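PDB 3LL3: gluconate kinase from Lactobacillus acidophilus, which binds ATP and D-xylulose and, as an FGGY-family carbohydrate kinase, probably transfers phosphate from ATP to a sugar or sugar acid such as gluconate. Local coordinates for residues I7-G12 / Q57-D62; I74-Q79 / E159-R164; A151-G156 / G167-D172. All coordinates share one frame; numbering follows the deposited sequence.

Interaction 1: residues I7-G12 / Q57-D62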
loop_
_atom_site.group_PDB
_atom_site.type_symbol
_atom_site.label_atom_id
_atom_site.label_comp_id
_atom_site.label_asym_id
_atom_site.label_seq_id
_atom_site.Cartn_x
_atom_site.Cartn_y
_atom_site.Cartn_z
ATOM N N ILE A 7 5.597 20.749 -43.690
ATOM C CA ILE A 7 6.174 20.621 -42.361
ATOM C C ILE A 7 5.062 20.551 -41.326
ATOM O O ILE A 7 4.124 21.351 -41.350
ATOM C CB ILE A 7 7.116 21.777 -42.030
ATOM C CG1 ILE A 7 8.307 21.783 -42.984
ATOM C CG2 ILE A 7 7.605 21.684 -40.614
ATOM C CD1 ILE A 7 9.209 22.996 -42.788
ATOM N N GLY A 8 5.150 19.564 -40.441
ATOM C CA GLY A 8 4.240 19.480 -39.318
ATOM C C GLY A 8 5.006 19.832 -38.067
ATOM O O GLY A 8 6.087 19.295 -37.829
HETATM N N MSE A 9 4.460 20.753 -37.281
HETATM C CA MSE A 9 5.113 21.238 -36.080
HETATM C C MSE A 9 4.337 20.770 -34.872
HETATM O O MSE A 9 3.115 20.724 -34.907
HETATM C CB MSE A 9 5.129 22.764 -36.079
HETATM C CG MSE A 9 5.832 23.374 -37.289
HETATM SE SE MSE A 9 7.763 23.106 -37.171
HETATM C CE MSE A 9 8.186 24.290 -35.661
ATOM N N ASP A 10 5.048 20.458 -33.796
ATOM C CA ASP A 10 4.429 20.010 -32.567
ATOM C C ASP A 10 4.981 20.843 -31.416
ATOM O O ASP A 10 6.098 20.617 -30.955
ATOM C CB ASP A 10 4.767 18.546 -32.354
ATOM C CG ASP A 10 4.167 17.983 -31.085
ATOM O OD1 ASP A 10 2.939 18.145 -30.881
ATOM O OD2 ASP A 10 4.926 17.352 -30.308
ATOM N N VAL A 11 4.198 21.813 -30.956
ATOM C CA VAL A 11 4.681 22.768 -29.981
ATOM C C VAL A 11 4.343 22.277 -28.582
ATOM O O VAL A 11 3.279 22.588 -28.026
ATOM C CB VAL A 11 4.110 24.199 -30.246
ATOM C CG1 VAL A 11 4.805 25.223 -29.372
ATOM C CG2 VAL A 11 4.276 24.564 -31.720
ATOM N N GLY A 12 5.250 21.489 -28.016
ATOM C CA GLY A 12 5.007 20.893 -26.719
ATOM C C GLY A 12 5.573 21.715 -25.590
ATOM O O GLY A 12 6.239 22.720 -25.814
ATOM N N GLN A 57 11.483 29.136 -35.371
ATOM C CA GLN A 57 12.149 29.617 -36.585
ATOM C C GLN A 57 13.343 28.748 -36.924
ATOM O O GLN A 57 13.619 28.477 -38.084
ATOM C CB GLN A 57 12.665 31.038 -36.411
ATOM C CG GLN A 57 11.623 32.046 -36.023
ATOM C CD GLN A 57 12.257 33.387 -35.735
ATOM O OE1 GLN A 57 12.270 33.847 -34.596
ATOM N NE2 GLN A 57 12.828 33.997 -36.759
ATOM N N GLU A 58 14.062 28.350 -35.882
ATOM C CA GLU A 58 15.277 27.584 -36.015
ATOM C C GLU A 58 14.955 26.203 -36.592
ATOM O O GLU A 58 15.580 25.753 -37.549
ATOM C CB GLU A 58 15.922 27.463 -34.644
ATOM C CG GLU A 58 17.414 27.303 -34.661
ATOM C CD GLU A 58 17.987 27.287 -33.260
ATOM O OE1 GLU A 58 17.518 28.094 -32.421
ATOM O OE2 GLU A 58 18.896 26.470 -32.997
ATOM N N ILE A 59 13.959 25.547 -36.016
ATOM C CA ILE A 59 13.510 24.257 -36.512
ATOM C C ILE A 59 13.108 24.317 -37.983
ATOM O O ILE A 59 13.586 23.522 -38.793
ATOM C CB ILE A 59 12.361 23.697 -35.646
ATOM C CG1 ILE A 59 12.914 23.249 -34.292
ATOM C CG2 ILE A 59 11.675 22.536 -36.339
ATOM C CD1 ILE A 59 11.858 23.070 -33.233
ATOM N N ILE A 60 12.254 25.271 -38.340
ATOM C CA ILE A 60 11.792 25.374 -39.721
ATOM C C ILE A 60 12.949 25.627 -40.690
ATOM O O ILE A 60 13.040 25.002 -41.750
ATOM C CB ILE A 60 10.723 26.449 -39.870
ATOM C CG1 ILE A 60 9.497 26.064 -39.039
ATOM C CG2 ILE A 60 10.372 26.660 -41.354
ATOM C CD1 ILE A 60 8.438 27.150 -38.963
ATOM N N PHE A 61 13.853 26.518 -40.310
ATOM C CA PHE A 61 15.003 26.795 -41.157
ATOM C C PHE A 61 15.842 25.531 -41.397
ATOM O O PHE A 61 16.163 25.204 -42.545
ATOM C CB PHE A 61 15.856 27.918 -40.566
ATOM C CG PHE A 61 17.056 28.271 -41.398
ATOM C CD1 PHE A 61 16.905 28.864 -42.638
ATOM C CD2 PHE A 61 18.336 28.003 -40.944
ATOM C CE1 PHE A 61 18.011 29.190 -43.413
ATOM C CE2 PHE A 61 19.440 28.332 -41.712
ATOM C CZ PHE A 61 19.274 28.923 -42.945
ATOM N N ASP A 62 16.180 24.820 -40.320
ATOM C CA ASP A 62 17.004 23.623 -40.426
ATOM C C ASP A 62 16.387 22.584 -41.357
ATOM O O ASP A 62 17.087 21.940 -42.143
ATOM C CB ASP A 62 17.237 23.006 -39.049
ATOM C CG ASP A 62 18.179 23.820 -38.209
ATOM O OD1 ASP A 62 18.605 24.898 -38.676
ATOM O OD2 ASP A 62 18.498 23.383 -37.085
#

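Interaction 2: residues I74-Q79 / E159-R164. With XUL (D-xylulose), chain E.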
loop_
_atom_site.group_PDB
_atom_site.type_symbol
_atom_site.label_atom_id
_atom_site.label_comp_id
_atom_site.label_asym_id
_atom_site.label_seq_id
_atom_site.Cartn_x
_atom_site.Cartn_y
_atom_site.Cartn_z
ATOM N N ILE A 74 2.944 24.803 -43.725
ATOM C CA ILE A 74 3.422 24.482 -42.389
ATOM C C ILE A 74 2.191 24.388 -41.484
ATOM O O ILE A 74 1.430 25.351 -41.357
ATOM C CB ILE A 74 4.372 25.554 -41.860
ATOM C CG1 ILE A 74 5.557 25.725 -42.810
ATOM C CG2 ILE A 74 4.868 25.217 -40.468
ATOM C CD1 ILE A 74 6.401 26.945 -42.469
ATOM N N SER A 75 1.992 23.219 -40.877
ATOM C CA SER A 75 0.825 22.976 -40.044
ATOM C C SER A 75 1.234 22.740 -38.587
ATOM O O SER A 75 2.389 22.394 -38.296
ATOM C CB SER A 75 0.039 21.783 -40.593
ATOM O OG SER A 75 -1.217 21.660 -39.945
ATOM N N TRP A 76 0.275 22.898 -37.676
ATOM C CA TRP A 76 0.600 23.038 -36.259
ATOM C C TRP A 76 -0.183 22.103 -35.356
ATOM O O TRP A 76 -1.400 21.976 -35.485
ATOM C CB TRP A 76 0.402 24.500 -35.822
ATOM C CG TRP A 76 1.202 25.435 -36.648
ATOM C CD1 TRP A 76 0.828 26.014 -37.828
ATOM C CD2 TRP A 76 2.532 25.890 -36.379
ATOM N NE1 TRP A 76 1.849 26.805 -38.311
ATOM C CE2 TRP A 76 2.901 26.751 -37.432
ATOM C CE3 TRP A 76 3.443 25.663 -35.340
ATOM C CZ2 TRP A 76 4.144 27.374 -37.481
ATOM C CZ3 TRP A 76 4.676 26.282 -35.391
ATOM C CH2 TRP A 76 5.018 27.124 -36.461
ATOM N N SER A 77 0.546 21.426 -34.470
ATOM C CA SER A 77 -0.018 20.704 -33.342
ATOM C C SER A 77 0.559 21.389 -32.102
ATOM O O SER A 77 1.722 21.804 -32.105
ATOM C CB SER A 77 0.393 19.236 -33.386
ATOM O OG SER A 77 -0.020 18.568 -32.210
ATOM N N SER A 78 -0.250 21.565 -31.064
ATOM C CA SER A 78 0.191 22.378 -29.933
ATOM C C SER A 78 -0.331 21.880 -28.583
ATOM O O SER A 78 -1.455 21.388 -28.497
ATOM C CB SER A 78 -0.244 23.835 -30.154
ATOM O OG SER A 78 0.038 24.636 -29.020
ATOM N N GLN A 79 0.494 22.025 -27.546
ATOM C CA GLN A 79 0.054 21.859 -26.173
ATOM C C GLN A 79 -1.225 22.669 -25.959
ATOM O O GLN A 79 -1.471 23.640 -26.663
ATOM C CB GLN A 79 1.123 22.384 -25.219
ATOM C CG GLN A 79 1.335 23.880 -25.355
ATOM C CD GLN A 79 2.543 24.387 -24.586
ATOM O OE1 GLN A 79 3.664 24.420 -25.101
ATOM N NE2 GLN A 79 2.309 24.829 -23.360
ATOM N N GLU A 159 -1.520 30.484 -30.965
ATOM C CA GLU A 159 -1.955 31.792 -31.470
ATOM C C GLU A 159 -0.784 32.780 -31.515
ATOM O O GLU A 159 -0.609 33.507 -32.483
ATOM C CB GLU A 159 -3.069 32.375 -30.596
ATOM C CG GLU A 159 -4.386 31.622 -30.663
ATOM C CD GLU A 159 -4.281 30.285 -29.973
ATOM O OE1 GLU A 159 -3.831 30.281 -28.800
ATOM O OE2 GLU A 159 -4.609 29.248 -30.611
ATOM N N TYR A 160 0.009 32.790 -30.453
ATOM C CA TYR A 160 1.170 33.652 -30.377
ATOM C C TYR A 160 2.098 33.446 -31.563
ATOM O O TYR A 160 2.455 34.413 -32.253
ATOM C CB TYR A 160 1.952 33.411 -29.084
ATOM C CG TYR A 160 3.199 34.278 -29.029
ATOM C CD1 TYR A 160 3.104 35.647 -28.863
ATOM C CD2 TYR A 160 4.468 33.724 -29.168
ATOM C CE1 TYR A 160 4.233 36.447 -28.832
ATOM C CE2 TYR A 160 5.607 34.517 -29.132
ATOM C CZ TYR A 160 5.484 35.876 -28.964
ATOM O OH TYR A 160 6.620 36.663 -28.926
ATOM N N ILE A 161 2.497 32.181 -31.778
ATOM C CA ILE A 161 3.385 31.828 -32.876
ATOM C C ILE A 161 2.806 32.287 -34.198
ATOM O O ILE A 161 3.470 32.984 -34.968
ATOM C CB ILE A 161 3.673 30.307 -32.929
ATOM C CG1 ILE A 161 4.443 29.877 -31.680
ATOM C CG2 ILE A 161 4.458 29.958 -34.177
ATOM C CD1 ILE A 161 4.386 28.375 -31.386
ATOM N N ILE A 162 1.569 31.904 -34.471
ATOM C CA ILE A 162 0.975 32.273 -35.741
ATOM C C ILE A 162 0.864 33.799 -35.878
ATOM O O ILE A 162 0.956 34.341 -36.975
ATOM C CB ILE A 162 -0.366 31.575 -35.933
ATOM C CG1 ILE A 162 -0.103 30.068 -36.098
ATOM C CG2 ILE A 162 -1.112 32.141 -37.146
ATOM C CD1 ILE A 162 -1.330 29.213 -36.116
ATOM N N PHE A 163 0.693 34.482 -34.754
ATOM C CA PHE A 163 0.560 35.930 -34.786
ATOM C C PHE A 163 1.892 36.542 -35.189
ATOM O O PHE A 163 1.945 37.453 -36.019
ATOM C CB PHE A 163 0.121 36.465 -33.428
ATOM C CG PHE A 163 0.094 37.965 -33.349
ATOM C CD1 PHE A 163 -0.726 38.699 -34.189
ATOM C CD2 PHE A 163 0.886 38.638 -32.430
ATOM C CE1 PHE A 163 -0.761 40.091 -34.118
ATOM C CE2 PHE A 163 0.854 40.042 -32.347
ATOM C CZ PHE A 163 0.032 40.760 -33.193
ATOM N N ARG A 164 2.973 36.025 -34.615
ATOM C CA ARG A 164 4.285 36.541 -34.944
ATOM C C ARG A 164 4.533 36.360 -36.436
ATOM O O ARG A 164 5.088 37.247 -37.080
ATOM C CB ARG A 164 5.374 35.860 -34.117
ATOM C CG ARG A 164 5.381 36.256 -32.639
ATOM C CD ARG A 164 5.960 37.657 -32.413
ATOM N NE ARG A 164 7.318 37.780 -32.930
ATOM C CZ ARG A 164 8.417 37.410 -32.277
ATOM N NH1 ARG A 164 8.334 36.896 -31.060
ATOM N NH2 ARG A 164 9.608 37.542 -32.852
HETATM C C1 XUL E . -5.190 17.256 -23.188
HETATM C C2 XUL E . -5.021 17.883 -21.794
HETATM C C3 XUL E . -3.604 18.217 -21.251
HETATM C C4 XUL E . -2.467 18.200 -22.292
HETATM C C5 XUL E . -2.510 19.383 -23.279
HETATM O O1 XUL E . -5.714 15.955 -23.067
HETATM O O2 XUL E . -5.999 18.067 -21.108
HETATM O O3 XUL E . -3.251 17.278 -20.266
HETATM O O4 XUL E . -1.249 18.243 -21.585
HETATM O O5 XUL E . -1.239 19.637 -23.827
#

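Interaction 3: residues A151-G156 / G167-D172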
loop_
_atom_site.group_PDB
_atom_site.type_symbol
_atom_site.label_atom_id
_atom_site.label_comp_id
_atom_site.label_asym_id
_atom_site.label_seq_id
_atom_site.Cartn_x
_atom_site.Cartn_y
_atom_site.Cartn_z
ATOM N N ALA A 151 -4.173 43.977 -20.184
ATOM C CA ALA A 151 -4.329 42.944 -21.218
ATOM C C ALA A 151 -5.442 43.258 -22.229
ATOM O O ALA A 151 -6.605 43.407 -21.862
ATOM C CB ALA A 151 -4.563 41.567 -20.575
ATOM N N GLN A 152 -5.079 43.341 -23.504
ATOM C CA GLN A 152 -6.042 43.563 -24.579
ATOM C C GLN A 152 -6.314 42.275 -25.364
ATOM O O GLN A 152 -7.282 42.191 -26.128
ATOM C CB GLN A 152 -5.532 44.646 -25.535
ATOM C CG GLN A 152 -5.390 46.029 -24.869
ATOM C CD GLN A 152 -6.691 46.506 -24.256
ATOM O OE1 GLN A 152 -7.714 46.594 -24.940
ATOM N NE2 GLN A 152 -6.663 46.804 -22.958
ATOM N N LYS A 153 -5.442 41.288 -25.187
ATOM C CA LYS A 153 -5.613 39.981 -25.833
ATOM C C LYS A 153 -5.188 38.877 -24.885
ATOM O O LYS A 153 -4.162 38.985 -24.212
ATOM C CB LYS A 153 -4.794 39.881 -27.125
ATOM C CG LYS A 153 -5.291 40.798 -28.255
ATOM C CD LYS A 153 -6.650 40.330 -28.743
ATOM C CE LYS A 153 -7.002 40.907 -30.107
ATOM N NZ LYS A 153 -7.405 42.312 -30.014
ATOM N N TRP A 154 -5.990 37.818 -24.824
ATOM C CA TRP A 154 -5.631 36.633 -24.071
ATOM C C TRP A 154 -5.575 35.473 -25.049
ATOM O O TRP A 154 -6.569 35.148 -25.695
ATOM C CB TRP A 154 -6.669 36.367 -22.984
ATOM C CG TRP A 154 -6.596 37.347 -21.869
ATOM C CD1 TRP A 154 -7.499 38.336 -21.571
ATOM C CD2 TRP A 154 -5.546 37.455 -20.911
ATOM N NE1 TRP A 154 -7.078 39.034 -20.468
ATOM C CE2 TRP A 154 -5.884 38.513 -20.040
ATOM C CE3 TRP A 154 -4.357 36.751 -20.693
ATOM C CZ2 TRP A 154 -5.076 38.885 -18.974
ATOM C CZ3 TRP A 154 -3.552 37.116 -19.630
ATOM C CH2 TRP A 154 -3.916 38.185 -18.785
ATOM N N ILE A 155 -4.398 34.870 -25.184
ATOM C CA ILE A 155 -4.186 33.889 -26.240
ATOM C C ILE A 155 -3.392 32.707 -25.728
ATOM O O ILE A 155 -2.950 32.698 -24.583
ATOM C CB ILE A 155 -3.407 34.503 -27.426
ATOM C CG1 ILE A 155 -2.012 34.931 -26.972
ATOM C CG2 ILE A 155 -4.173 35.699 -28.033
ATOM C CD1 ILE A 155 -1.228 35.717 -28.050
ATOM N N GLY A 156 -3.197 31.715 -26.594
ATOM C CA GLY A 156 -2.346 30.585 -26.265
ATOM C C GLY A 156 -1.096 30.627 -27.117
ATOM O O GLY A 156 -0.997 31.436 -28.042
ATOM N N GLY A 167 0.824 38.225 -38.368
ATOM C CA GLY A 167 0.129 39.388 -37.848
ATOM C C GLY A 167 -1.359 39.137 -37.623
ATOM O O GLY A 167 -2.114 40.066 -37.349
ATOM N N LYS A 168 -1.787 37.881 -37.728
ATOM C CA LYS A 168 -3.182 37.532 -37.464
ATOM C C LYS A 168 -3.347 36.778 -36.132
ATOM O O LYS A 168 -2.466 36.024 -35.719
ATOM C CB LYS A 168 -3.770 36.746 -38.636
ATOM C CG LYS A 168 -3.897 37.577 -39.919
ATOM C CD LYS A 168 -4.555 36.810 -41.061
ATOM C CE LYS A 168 -4.992 37.763 -42.178
ATOM N NZ LYS A 168 -3.836 38.365 -42.909
ATOM N N LEU A 169 -4.462 37.024 -35.455
ATOM C CA LEU A 169 -4.789 36.360 -34.204
ATOM C C LEU A 169 -5.985 35.454 -34.417
ATOM O O LEU A 169 -7.127 35.914 -34.386
ATOM C CB LEU A 169 -5.129 37.376 -33.113
ATOM C CG LEU A 169 -3.993 37.839 -32.206
ATOM C CD1 LEU A 169 -4.528 38.741 -31.083
ATOM C CD2 LEU A 169 -3.276 36.650 -31.616
ATOM N N VAL A 170 -5.719 34.161 -34.607
ATOM C CA VAL A 170 -6.769 33.193 -34.857
ATOM C C VAL A 170 -6.499 31.914 -34.067
ATOM O O VAL A 170 -5.350 31.473 -33.969
ATOM C CB VAL A 170 -6.828 32.835 -36.340
ATOM C CG1 VAL A 170 -7.951 31.847 -36.601
ATOM C CG2 VAL A 170 -7.011 34.107 -37.189
ATOM N N THR A 171 -7.545 31.343 -33.488
ATOM C CA THR A 171 -7.437 30.024 -32.852
ATOM C C THR A 171 -8.364 29.029 -33.560
ATOM O O THR A 171 -9.325 29.436 -34.223
ATOM C CB THR A 171 -7.743 30.093 -31.334
ATOM O OG1 THR A 171 -7.365 28.861 -30.709
ATOM C CG2 THR A 171 -9.226 30.370 -31.072
ATOM N N ASP A 172 -8.086 27.732 -33.459
ATOM C CA ASP A 172 -8.993 26.769 -34.060
ATOM C C ASP A 172 -9.948 26.282 -32.984
ATOM O O ASP A 172 -9.685 26.436 -31.795
ATOM C CB ASP A 172 -8.245 25.570 -34.656
ATOM C CG ASP A 172 -7.631 24.686 -33.581
ATOM O OD1 ASP A 172 -8.170 23.588 -33.308
ATOM O OD2 ASP A 172 -6.607 25.104 -32.996
#

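Interaction 1: residues I7-G12 / Q57-D62
The contact between Ile7 and Met9 on one side and Ile59 and Ile60 on the other is a helix-on-sheet packing, made of apolar side chains alone, in the buried core of the N-terminal FGGY domain. It is a good example of how a crossover helix is seated on a central strand in the actin-like ATPase fold. The short axes of strand 7-11 and helix 57-62 approach to 10.4 Å and run nearly antiparallel, at 153°. Met9, modelled as selenomethionine, carries most of the strand's share. Its chain bends about CB-CG (chi2 -72°) and again about CG-SE (chi3 -69°), curling its end into the angle between two isoleucines: SE lies 3.9 Å from Ile60 CG1, while CE comes to 4.0 Å from Ile59 CG2. Against Ile60 the selenomethionine chain lies almost at a right angle; past Ile59 it runs the opposite way. Two residues earlier on the strand, and on the same face, the CD1 tip of Ile7 reaches the other branch of Ile60, with CG2 4.1 Å away. Ile60 is thus touched on both branches, by two successive inward-facing residues. Strand 15-22 joins the packing through Leu20 beside Ile7 and Thr16 beside Met9 and Ile59. From strand 70-78 Ile74 leans on both Met9 and Ile60, and Leu225 of helix 219-225 also touches Ile60.

Interaction 2: residues I74-Q79 / E159-R164
Arg164 NH1 donates a 2.7 Å hydrogen bond to Tyr160 OH, one turn earlier on the same helix whose Ile161 and Ile162 pack against Trp76. The bond is bent, with an N-H...O angle of 142°, although the hydroxyl lies close to the guanidinium plane. Arg164 CG rests over one face of the tyrosine ring, and NH2 of the same arginine is hydrogen-bonded to Tyr221, so the flat end of the side chain is held on two of its nitrogens. Toward the sheet the helix turns apolar. Trp76 holds CG beside its backbone N (chi1 -56°), which sends the indole out from the strand toward the helix. Ile162 CD1 sits over one face of the indole and is 4.2 Å from Trp76 CD1, at the pyrrole end. Ile161 approaches the far corner of the six-membered ring obliquely, its CG2 3.7 Å from Trp76 CH2. On the opposite face Ile74 CG2 of the same strand as Trp76 lies over the rim of the ring. Strand 70-78 is a central strand of the RNase H-like sheet of this actin-type kinase fold, and its C-terminal end opens on the sugar. There Ser78 OG donates to Gln79 O, 3.0 Å away, in the carbonyl plane and on a lone pair. Gln79 CA lies 3.5 Å from O5 of D-xylulose; the sugar as a whole is hydrogen-bonded to Met80, His81, Asp239 and Arg344.

Interaction 3: residues A151-G156 / G167-D172
Strands 153-155 and 170-172 are joined by helix 157-166 and stand too far apart to pair, the nearest alpha carbons across the gap, those of Ile155 and Thr171, being 8.3 Å from each other. Leu169 spans the distance and divides its two methyls between Lys153 and Ile155. Its CD1 lies along the aliphatic chain of Lys153, touching it from CB to CE, and is packed tightly at the end, 3.4 Å from CE. The lysine presents this flank because its chain bends at chi2 (-68°). The other methyl, Leu169 CD2, meets Ile155 CG2 at 3.8 Å, the two side chains crossing at about a right angle. With chi1 at 63°, Ile155 places CG1 between its N and carbonyl carbon, which leaves CG2 as the branch offered to the leucine. Leu86 and Ile84 of strand 84-86, the antiparallel partner of 153-155, flank the same cluster, and a classic beta bulge at Gln152 and Lys153 faces Leu86. Lys153 here plays two parts: its methylenes serve as an apolar surface, while NZ makes a weak hydrogen bond to Glu202 O, so the amine keeps a polar partner while the contact itself rests on hydrocarbon alone.

Overall arrangement
All three contacts belong to the N-terminal FGGY domain. Interactions 1 and 2, their centres about 10 Å apart, follow in series along the chain and share the mixed beta-sheet through neighbouring parallel strands, 4-11 and 70-78, joined by backbone bonds such as Met9 O to Ser77 N, with Met9 packed on Trp76. Interaction 3, centred about 11 Å from interaction 2 and 20 Å from interaction 1, lies beyond helix 157-166, on small two-stranded sheets. Its segments alternate with those of interaction 2, and a Glu159-Thr171 hydrogen bond ties the two. Helices 49-65 and 157-166 thus pack on one face of the mixed sheet, over neighbouring strands, and interaction 3 holds the elements flanking the second helix.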